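Long-range contact in CurF (Lyngbya majuscula, PDB 2Q35), which probably decarboxylates an enzyme-bound polyketide intermediate during beta-branching, through a crotonase-fold ECH2 domain: residues 63-75 against 230-243. The protein carries 1 engineered substitution. Residues are numbered along the deposited sequence; the frame is centred on the assembly and turned at random.
Engineered in segment 63-75: Phe68 (natural residue Tyr).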
ATOM      1  N   GLY A  63     -14.965  21.398  -6.334  1.00 14.57           N
ATOM      2  CA  GLY A  63     -14.069  21.428  -7.497  1.00 16.08           C
ATOM      3  C   GLY A  63     -14.579  22.319  -8.617  1.00 16.11           C
ATOM      4  O   GLY A  63     -15.250  23.337  -8.366  1.00 15.53           O
ATOM      5  N   ALA A  64     -14.236  21.964  -9.855  1.00 16.60           N
ATOM      6  CA  ALA A  64     -14.621  22.791 -10.994  1.00 17.34           C
ATOM      7  C   ALA A  64     -16.117  22.657 -11.271  1.00 17.89           C
ATOM      8  O   ALA A  64     -16.659  21.547 -11.296  1.00 18.73           O
ATOM      9  CB  ALA A  64     -13.794  22.428 -12.234  1.00 18.64           C
ATOM     10  N   SER A  65     -16.785  23.785 -11.512  1.00 19.45           N
ATOM     11  CA  SER A  65     -18.233  23.766 -11.761  1.00 19.34           C
ATOM     12  C   SER A  65     -18.598  23.224 -13.145  1.00 18.87           C
ATOM     13  O   SER A  65     -17.805  23.330 -14.085  1.00 19.08           O
ATOM     14  CB  SER A  65     -18.811  25.168 -11.618  1.00 20.50           C
ATOM     15  OG  SER A  65     -18.447  25.972 -12.725  1.00 21.08           O
ATOM     16  N   LYS A  66     -19.808  22.681 -13.278  1.00 18.61           N
ATOM     17  CA  LYS A  66     -20.306  22.244 -14.577  1.00 18.77           C
ATOM     18  C   LYS A  66     -20.382  23.417 -15.572  1.00 18.95           C
ATOM     19  O   LYS A  66     -20.102  23.249 -16.766  1.00 18.22           O
ATOM     20  CB  LYS A  66     -21.654  21.512 -14.441  1.00 19.40           C
ATOM     21  CG  LYS A  66     -21.519  20.066 -13.925  1.00 19.27           C
ATOM     22  CD  LYS A  66     -22.841  19.483 -13.424  1.00 20.89           C
ATOM     23  CE  LYS A  66     -22.950  19.638 -11.911  1.00 30.18           C
ATOM     24  NZ  LYS A  66     -24.120  18.932 -11.328  1.00 37.01           N
ATOM     25  N   GLU A  67     -20.720  24.611 -15.073  1.00 19.39           N
ATOM     26  CA  GLU A  67     -20.755  25.816 -15.924  1.00 20.25           C
ATOM     27  C   GLU A  67     -19.357  26.075 -16.503  1.00 19.26           C
ATOM     28  O   GLU A  67     -19.218  26.397 -17.691  1.00 20.41           O
ATOM     29  CB  GLU A  67     -21.225  27.050 -15.141  1.00 20.78           C
ATOM     30  CG  GLU A  67     -22.571  26.911 -14.417  1.00 25.61           C
ATOM     31  CD  GLU A  67     -23.798  27.150 -15.295  1.00 30.85           C
ATOM     32  OE1 GLU A  67     -23.673  27.592 -16.464  1.00 30.84           O
ATOM     33  OE2 GLU A  67     -24.912  26.895 -14.790  1.00 28.20           O
ATOM     34  N   PHE A  68     -18.341  25.894 -15.658  1.00 19.98           N
ATOM     35  CA  PHE A  68     -16.930  26.051 -16.027  1.00 20.14           C
ATOM     36  C   PHE A  68     -16.551  25.039 -17.095  1.00 19.79           C
ATOM     37  O   PHE A  68     -15.919  25.392 -18.087  1.00 19.96           O
ATOM     38  CB  PHE A  68     -16.014  25.912 -14.789  1.00 21.41           C
ATOM     39  CG  PHE A  68     -14.532  25.897 -15.114  1.00 22.67           C
ATOM     40  CD1 PHE A  68     -13.805  27.090 -15.186  1.00 26.68           C
ATOM     41  CD2 PHE A  68     -13.867  24.689 -15.348  1.00 26.81           C
ATOM     42  CE1 PHE A  68     -12.434  27.083 -15.479  1.00 25.52           C
ATOM     43  CE2 PHE A  68     -12.493  24.677 -15.657  1.00 27.63           C
ATOM     44  CZ  PHE A  68     -11.783  25.874 -15.724  1.00 27.12           C
ATOM     45  N   LEU A  69     -16.947  23.782 -16.887  1.00 20.42           N
ATOM     46  CA  LEU A  69     -16.654  22.716 -17.857  1.00 20.15           C
ATOM     47  C   LEU A  69     -17.284  22.971 -19.218  1.00 20.17           C
ATOM     48  O   LEU A  69     -16.650  22.710 -20.252  1.00 19.15           O
ATOM     49  CB  LEU A  69     -17.077  21.340 -17.324  1.00 20.30           C
ATOM     50  CG  LEU A  69     -16.345  20.853 -16.074  1.00 22.03           C
ATOM     51  CD1 LEU A  69     -16.887  19.501 -15.687  1.00 26.88           C
ATOM     52  CD2 LEU A  69     -14.838  20.773 -16.324  1.00 21.93           C
ATOM     53  N   ILE A  70     -18.517  23.490 -19.225  1.00 19.50           N
ATOM     54  CA  ILE A  70     -19.174  23.865 -20.476  1.00 19.86           C
ATOM     55  C   ILE A  70     -18.387  24.981 -21.178  1.00 20.91           C
ATOM     56  O   ILE A  70     -18.185  24.926 -22.391  1.00 21.50           O
ATOM     57  CB  ILE A  70     -20.667  24.247 -20.267  1.00 20.79           C
ATOM     58  CG1 ILE A  70     -21.485  23.030 -19.808  1.00 18.38           C
ATOM     59  CG2 ILE A  70     -21.270  24.862 -21.547  1.00 19.21           C
ATOM     60  CD1 ILE A  70     -21.673  21.920 -20.886  1.00 20.50           C
ATOM     61  N   ARG A  71     -17.930  25.973 -20.412  1.00 21.12           N
ATOM     62  CA  ARG A  71     -17.079  27.042 -20.959  1.00 22.14           C
ATOM     63  C   ARG A  71     -15.809  26.450 -21.571  1.00 22.66           C
ATOM     64  O   ARG A  71     -15.396  26.833 -22.662  1.00 22.97           O
ATOM     65  CB  ARG A  71     -16.729  28.069 -19.874  1.00 21.83           C
ATOM     66  CG  ARG A  71     -17.898  28.973 -19.478  1.00 23.53           C
ATOM     67  CD  ARG A  71     -17.692  29.551 -18.088  1.00 31.62           C
ATOM     68  NE  ARG A  71     -16.766  30.681 -18.090  1.00 35.91           N
ATOM     69  CZ  ARG A  71     -16.105  31.112 -17.014  1.00 40.62           C
ATOM     70  NH1 ARG A  71     -16.246  30.496 -15.844  1.00 37.05           N
ATOM     71  NH2 ARG A  71     -15.292  32.158 -17.112  1.00 41.49           N
ATOM     72  N   LYS A  72     -15.215  25.484 -20.875  1.00 22.37           N
ATOM     73  CA  LYS A  72     -14.026  24.807 -21.372  1.00 23.02           C
ATOM     74  C   LYS A  72     -14.238  24.066 -22.700  1.00 24.02           C
ATOM     75  O   LYS A  72     -13.313  24.012 -23.509  1.00 24.74           O
ATOM     76  CB  LYS A  72     -13.445  23.865 -20.309  1.00 23.98           C
ATOM     77  CG  LYS A  72     -11.952  23.566 -20.512  1.00 25.97           C
ATOM     78  CD  LYS A  72     -11.282  23.044 -19.240  1.00 32.11           C
ATOM     79  CE  LYS A  72     -11.474  21.542 -19.058  1.00 33.85           C
ATOM     80  NZ  LYS A  72     -10.674  20.780 -20.046  1.00 31.76           N
ATOM     81  N   THR A  73     -15.429  23.493 -22.934  1.00 24.28           N
ATOM     82  CA  THR A  73     -15.688  22.774 -24.196  1.00 24.66           C
ATOM     83  C   THR A  73     -15.608  23.714 -25.394  1.00 26.41           C
ATOM     84  O   THR A  73     -15.316  23.288 -26.519  1.00 26.15           O
ATOM     85  CB  THR A  73     -17.054  22.021 -24.230  1.00 24.94           C
ATOM     86  OG1 THR A  73     -18.139  22.955 -24.174  1.00 24.21           O
ATOM     87  CG2 THR A  73     -17.168  21.019 -23.082  1.00 21.78           C
ATOM     88  N   ARG A  74     -15.879  24.994 -25.135  1.00 27.81           N
ATOM     89  CA  ARG A  74     -15.791  26.050 -26.143  1.00 29.29           C
ATOM     90  C   ARG A  74     -14.380  26.659 -26.216  1.00 30.19           C
ATOM     91  O   ARG A  74     -14.110  27.539 -27.050  1.00 30.65           O
ATOM     92  CB  ARG A  74     -16.834  27.123 -25.846  1.00 29.04           C
ATOM     93  CG  ARG A  74     -18.264  26.590 -25.768  1.00 31.52           C
ATOM     94  CD  ARG A  74     -19.288  27.707 -25.908  1.00 34.76           C
ATOM     95  NE  ARG A  74     -19.367  28.533 -24.706  1.00 34.29           N
ATOM     96  CZ  ARG A  74     -20.291  28.397 -23.759  1.00 37.71           C
ATOM     97  NH1 ARG A  74     -21.239  27.468 -23.870  1.00 37.83           N
ATOM     98  NH2 ARG A  74     -20.272  29.195 -22.698  1.00 37.84           N
ATOM     99  N   GLY A  75     -13.489  26.176 -25.348  1.00 31.31           N
ATOM    100  CA  GLY A  75     -12.106  26.649 -25.280  1.00 32.19           C
ATOM    101  C   GLY A  75     -12.045  27.992 -24.587  1.00 33.31           C
ATOM    102  O   GLY A  75     -11.145  28.796 -24.841  1.00 33.30           O
ATOM    103  N   PHE A 230     -11.039  15.070 -23.354  1.00 15.90           N
ATOM    104  CA  PHE A 230     -12.041  16.120 -23.087  1.00 17.10           C
ATOM    105  C   PHE A 230     -12.581  16.687 -24.386  1.00 17.22           C
ATOM    106  O   PHE A 230     -13.777  17.014 -24.497  1.00 18.21           O
ATOM    107  CB  PHE A 230     -11.457  17.236 -22.216  1.00 16.55           C
ATOM    108  CG  PHE A 230     -12.451  18.304 -21.842  1.00 20.30           C
ATOM    109  CD1 PHE A 230     -13.240  18.171 -20.704  1.00 20.15           C
ATOM    110  CD2 PHE A 230     -12.580  19.443 -22.613  1.00 19.54           C
ATOM    111  CE1 PHE A 230     -14.164  19.161 -20.358  1.00 19.94           C
ATOM    112  CE2 PHE A 230     -13.494  20.445 -22.288  1.00 22.43           C
ATOM    113  CZ  PHE A 230     -14.285  20.303 -21.151  1.00 19.52           C
ATOM    114  N   ASN A 231     -11.704  16.806 -25.385  1.00 17.46           N
ATOM    115  CA  ASN A 231     -12.105  17.401 -26.652  1.00 19.11           C
ATOM    116  C   ASN A 231     -12.547  16.350 -27.665  1.00 20.14           C
ATOM    117  O   ASN A 231     -11.911  16.153 -28.721  1.00 21.18           O
ATOM    118  CB  ASN A 231     -10.986  18.304 -27.189  1.00 20.13           C
ATOM    119  CG  ASN A 231     -10.728  19.499 -26.275  1.00 21.83           C
ATOM    120  OD1 ASN A 231     -11.552  20.419 -26.189  1.00 26.78           O
ATOM    121  ND2 ASN A 231      -9.604  19.475 -25.559  1.00 23.42           N
ATOM    122  N   GLN A 232     -13.621  15.657 -27.309  1.00 20.04           N
ATOM    123  CA  GLN A 232     -14.267  14.689 -28.175  1.00 20.01           C
ATOM    124  C   GLN A 232     -15.729  15.108 -28.302  1.00 20.54           C
ATOM    125  O   GLN A 232     -16.294  15.682 -27.354  1.00 21.33           O
ATOM    126  CB  GLN A 232     -14.153  13.272 -27.605  1.00 20.46           C
ATOM    127  CG  GLN A 232     -12.709  12.720 -27.533  1.00 19.09           C
ATOM    128  CD  GLN A 232     -11.971  12.706 -28.897  1.00 23.80           C
ATOM    129  OE1 GLN A 232     -12.535  12.328 -29.939  1.00 21.49           O
ATOM    130  NE2 GLN A 232     -10.685  13.087 -28.875  1.00 23.65           N
ATOM    131  N   PRO A 233     -16.337  14.842 -29.470  1.00 21.48           N
ATOM    132  CA  PRO A 233     -17.674  15.326 -29.826  1.00 22.33           C
ATOM    133  C   PRO A 233     -18.744  15.194 -28.737  1.00 22.65           C
ATOM    134  O   PRO A 233     -19.481  16.156 -28.492  1.00 23.44           O
ATOM    135  CB  PRO A 233     -18.031  14.477 -31.053  1.00 22.26           C
ATOM    136  CG  PRO A 233     -16.701  14.230 -31.717  1.00 22.73           C
ATOM    137  CD  PRO A 233     -15.708  14.091 -30.582  1.00 21.48           C
ATOM    138  N   GLU A 234     -18.791  14.038 -28.073  1.00 22.93           N
ATOM    139  CA  GLU A 234     -19.910  13.678 -27.181  1.00 22.65           C
ATOM    140  C   GLU A 234     -19.812  14.261 -25.774  1.00 21.43           C
ATOM    141  O   GLU A 234     -20.760  14.160 -24.976  1.00 20.60           O
ATOM    142  CB  GLU A 234     -19.990  12.153 -27.071  1.00 24.46           C
ATOM    143  CG  GLU A 234     -18.829  11.569 -26.248  1.00 28.82           C
ATOM    144  CD  GLU A 234     -18.436  10.160 -26.640  1.00 39.45           C
ATOM    145  OE1 GLU A 234     -19.283   9.240 -26.539  1.00 43.19           O
ATOM    146  OE2 GLU A 234     -17.259   9.977 -27.026  1.00 38.18           O
ATOM    147  N   ILE A 235     -18.671  14.853 -25.445  1.00 19.86           N
ATOM    148  CA  ILE A 235     -18.434  15.313 -24.077  1.00 18.86           C
ATOM    149  C   ILE A 235     -19.365  16.458 -23.647  1.00 18.90           C
ATOM    150  O   ILE A 235     -19.879  16.440 -22.531  1.00 18.52           O
ATOM    151  CB  ILE A 235     -16.934  15.678 -23.837  1.00 19.46           C
ATOM    152  CG1 ILE A 235     -16.050  14.437 -24.017  1.00 16.99           C
ATOM    153  CG2 ILE A 235     -16.726  16.328 -22.450  1.00 18.96           C
ATOM    154  CD1 ILE A 235     -16.410  13.241 -23.083  1.00 15.49           C
ATOM    155  N   ALA A 236     -19.577  17.445 -24.518  1.00 19.58           N
ATOM    156  CA  ALA A 236     -20.464  18.573 -24.178  1.00 18.79           C
ATOM    157  C   ALA A 236     -21.851  18.091 -23.746  1.00 18.82           C
ATOM    158  O   ALA A 236     -22.390  18.577 -22.750  1.00 18.08           O
ATOM    159  CB  ALA A 236     -20.579  19.544 -25.320  1.00 19.12           C
ATOM    160  N   SER A 237     -22.398  17.123 -24.483  1.00 18.14           N
ATOM    161  CA  SER A 237     -23.711  16.551 -24.160  1.00 19.00           C
ATOM    162  C   SER A 237     -23.711  15.778 -22.837  1.00 18.18           C
ATOM    163  O   SER A 237     -24.680  15.836 -22.060  1.00 17.86           O
ATOM    164  CB  SER A 237     -24.207  15.658 -25.312  1.00 19.46           C
ATOM    165  OG  SER A 237     -25.423  15.001 -24.971  1.00 24.42           O
ATOM    166  N   ARG A 238     -22.625  15.052 -22.576  1.00 16.81           N
ATOM    167  CA  ARG A 238     -22.490  14.329 -21.316  1.00 16.97           C
ATOM    168  C   ARG A 238     -22.485  15.310 -20.143  1.00 16.83           C
ATOM    169  O   ARG A 238     -23.151  15.067 -19.125  1.00 17.93           O
ATOM    170  CB  ARG A 238     -21.227  13.442 -21.323  1.00 16.25           C
ATOM    171  CG  ARG A 238     -21.338  12.237 -22.245  1.00 17.66           C
ATOM    172  CD  ARG A 238     -20.062  11.439 -22.235  1.00 17.54           C
ATOM    173  NE  ARG A 238     -20.241  10.048 -22.641  1.00 26.85           N
ATOM    174  CZ  ARG A 238     -20.223   8.996 -21.806  1.00 18.54           C
ATOM    175  NH1 ARG A 238     -20.010   9.159 -20.505  1.00 22.02           N
ATOM    176  NH2 ARG A 238     -20.375   7.785 -22.297  1.00 27.60           N
ATOM    177  N   ILE A 239     -21.766  16.430 -20.294  1.00 15.48           N
ATOM    178  CA  ILE A 239     -21.716  17.437 -19.234  1.00 16.43           C
ATOM    179  C   ILE A 239     -23.111  18.038 -19.060  1.00 16.08           C
ATOM    180  O   ILE A 239     -23.588  18.174 -17.931  1.00 16.33           O
ATOM    181  CB  ILE A 239     -20.667  18.538 -19.488  1.00 15.93           C
ATOM    182  CG1 ILE A 239     -19.267  17.899 -19.549  1.00 18.48           C
ATOM    183  CG2 ILE A 239     -20.736  19.614 -18.377  1.00 16.19           C
ATOM    184  CD1 ILE A 239     -18.209  18.772 -20.212  1.00 18.44           C
ATOM    185  N   GLN A 240     -23.758  18.371 -20.177  1.00 16.30           N
ATOM    186  CA  GLN A 240     -25.135  18.903 -20.131  1.00 15.97           C
ATOM    187  C   GLN A 240     -26.058  18.020 -19.294  1.00 16.07           C
ATOM    188  O   GLN A 240     -26.863  18.529 -18.510  1.00 15.83           O
ATOM    189  CB  GLN A 240     -25.732  19.057 -21.530  1.00 16.54           C
ATOM    190  CG  GLN A 240     -27.205  19.542 -21.496  1.00 15.16           C
ATOM    191  CD  GLN A 240     -27.763  19.853 -22.874  1.00 17.53           C
ATOM    192  OE1 GLN A 240     -27.064  20.407 -23.733  1.00 19.46           O
ATOM    193  NE2 GLN A 240     -29.025  19.493 -23.101  1.00 16.54           N
ATOM    194  N   GLN A 241     -25.934  16.705 -19.447  1.00 16.31           N
ATOM    195  CA  GLN A 241     -26.866  15.801 -18.767  1.00 16.94           C
ATOM    196  C   GLN A 241     -26.560  15.615 -17.285  1.00 18.56           C
ATOM    197  O   GLN A 241     -27.355  15.010 -16.575  1.00 18.28           O
ATOM    198  CB  GLN A 241     -26.975  14.462 -19.501  1.00 17.28           C
ATOM    199  CG  GLN A 241     -27.550  14.615 -20.907  1.00 17.37           C
ATOM    200  CD  GLN A 241     -28.876  15.389 -20.934  1.00 14.13           C
ATOM    201  OE1 GLN A 241     -29.102  16.229 -21.814  1.00 15.30           O
ATOM    202  NE2 GLN A 241     -29.752  15.109 -19.962  1.00 11.87           N
ATOM    203  N   GLU A 242     -25.438  16.169 -16.804  1.00 18.71           N
ATOM    204  CA  GLU A 242     -25.134  16.099 -15.365  1.00 19.53           C
ATOM    205  C   GLU A 242     -25.639  17.300 -14.539  1.00 20.67           C
ATOM    206  O   GLU A 242     -25.508  17.301 -13.308  1.00 19.07           O
ATOM    207  CB  GLU A 242     -23.638  15.882 -15.127  1.00 20.41           C
ATOM    208  CG  GLU A 242     -23.080  14.563 -15.703  1.00 22.97           C
ATOM    209  CD  GLU A 242     -23.745  13.319 -15.120  1.00 32.62           C
ATOM    210  OE1 GLU A 242     -23.779  13.188 -13.878  1.00 35.21           O
ATOM    211  OE2 GLU A 242     -24.224  12.465 -15.905  1.00 33.55           O
ATOM    212  N   PHE A 243     -26.202  18.320 -15.196  1.00 20.93           N
ATOM    213  CA  PHE A 243     -26.755  19.478 -14.478  1.00 21.20           C
ATOM    214  C   PHE A 243     -27.945  19.046 -13.650  1.00 22.49           C
ATOM    215  O   PHE A 243     -28.664  18.133 -14.057  1.00 22.92           O
ATOM    216  CB  PHE A 243     -27.211  20.577 -15.446  1.00 21.41           C
ATOM    217  CG  PHE A 243     -26.106  21.480 -15.910  1.00 22.01           C
ATOM    218  CD1 PHE A 243     -25.964  22.755 -15.373  1.00 27.37           C
ATOM    219  CD2 PHE A 243     -25.204  21.059 -16.881  1.00 24.75           C
ATOM    220  CE1 PHE A 243     -24.932  23.607 -15.805  1.00 29.13           C
ATOM    221  CE2 PHE A 243     -24.169  21.902 -17.322  1.00 27.69           C
ATOM    222  CZ  PHE A 243     -24.039  23.178 -16.787  1.00 27.56           C
ATOM    223  OXT PHE A 243     -28.229  19.606 -12.578  1.00 23.15           O
TER
HETATM  224  O   HOH W   1     -14.048  20.714 -26.876  1.00 44.49           O
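Ile239 of helix 235-240 is a knob in a hole formed by Lys66, Leu69, Ile70 and Thr73 of helix 66-73. The two helices of this crotonase-fold domain run nearly antiparallel, at 166°, with their axes 10.0 Å apart. The contact joins the C-terminal helix to the short helix that follows strand 50-54.

Apolar packing fills the middle. Ile239 CG2 lies 3.5 Å from Ile70 CD1, and the two side chains lie alongside each other, pointing opposite ways. Ile239 CD1 meets Thr73 CG2 tip to tip at 3.8 Å. Thr73 OG1 turns back to donate to Ile70 O, which leaves its methyl facing Ile239 and Phe230.

Aromatic contacts flank this apolar patch. Lys72 sets CG anti to the backbone N (chi1 -157°), then bends twice to bring NZ over the Phe230 ring. This cation-pi contact measures 3.4 Å from NZ to the ring centroid. The same NZ is hydrogen-bonded to His226. Ile235 CG2 lies over the opposite face, toward the rim, and Leu69 O meets the ring edge. With Phe230 cut back to an alanine, the Lys72 ammonium would probably lose its pi partner and a gap would open beside Thr73 CG2. Phe243, the C-terminal residue, takes Lys66 CB over one face. Ile70 CG1 and the Glu67 carboxylate reach its edge, with the carboxylate and ring planes 82° apart.

Polar links lie at both ends. A water donates to Thr73 O and to Asn231 OD1, bridging the segments. At the other end the Lys66 chain bends at chi3, and NZ donates to Glu242 O at 2.9 Å from above the carbonyl plane.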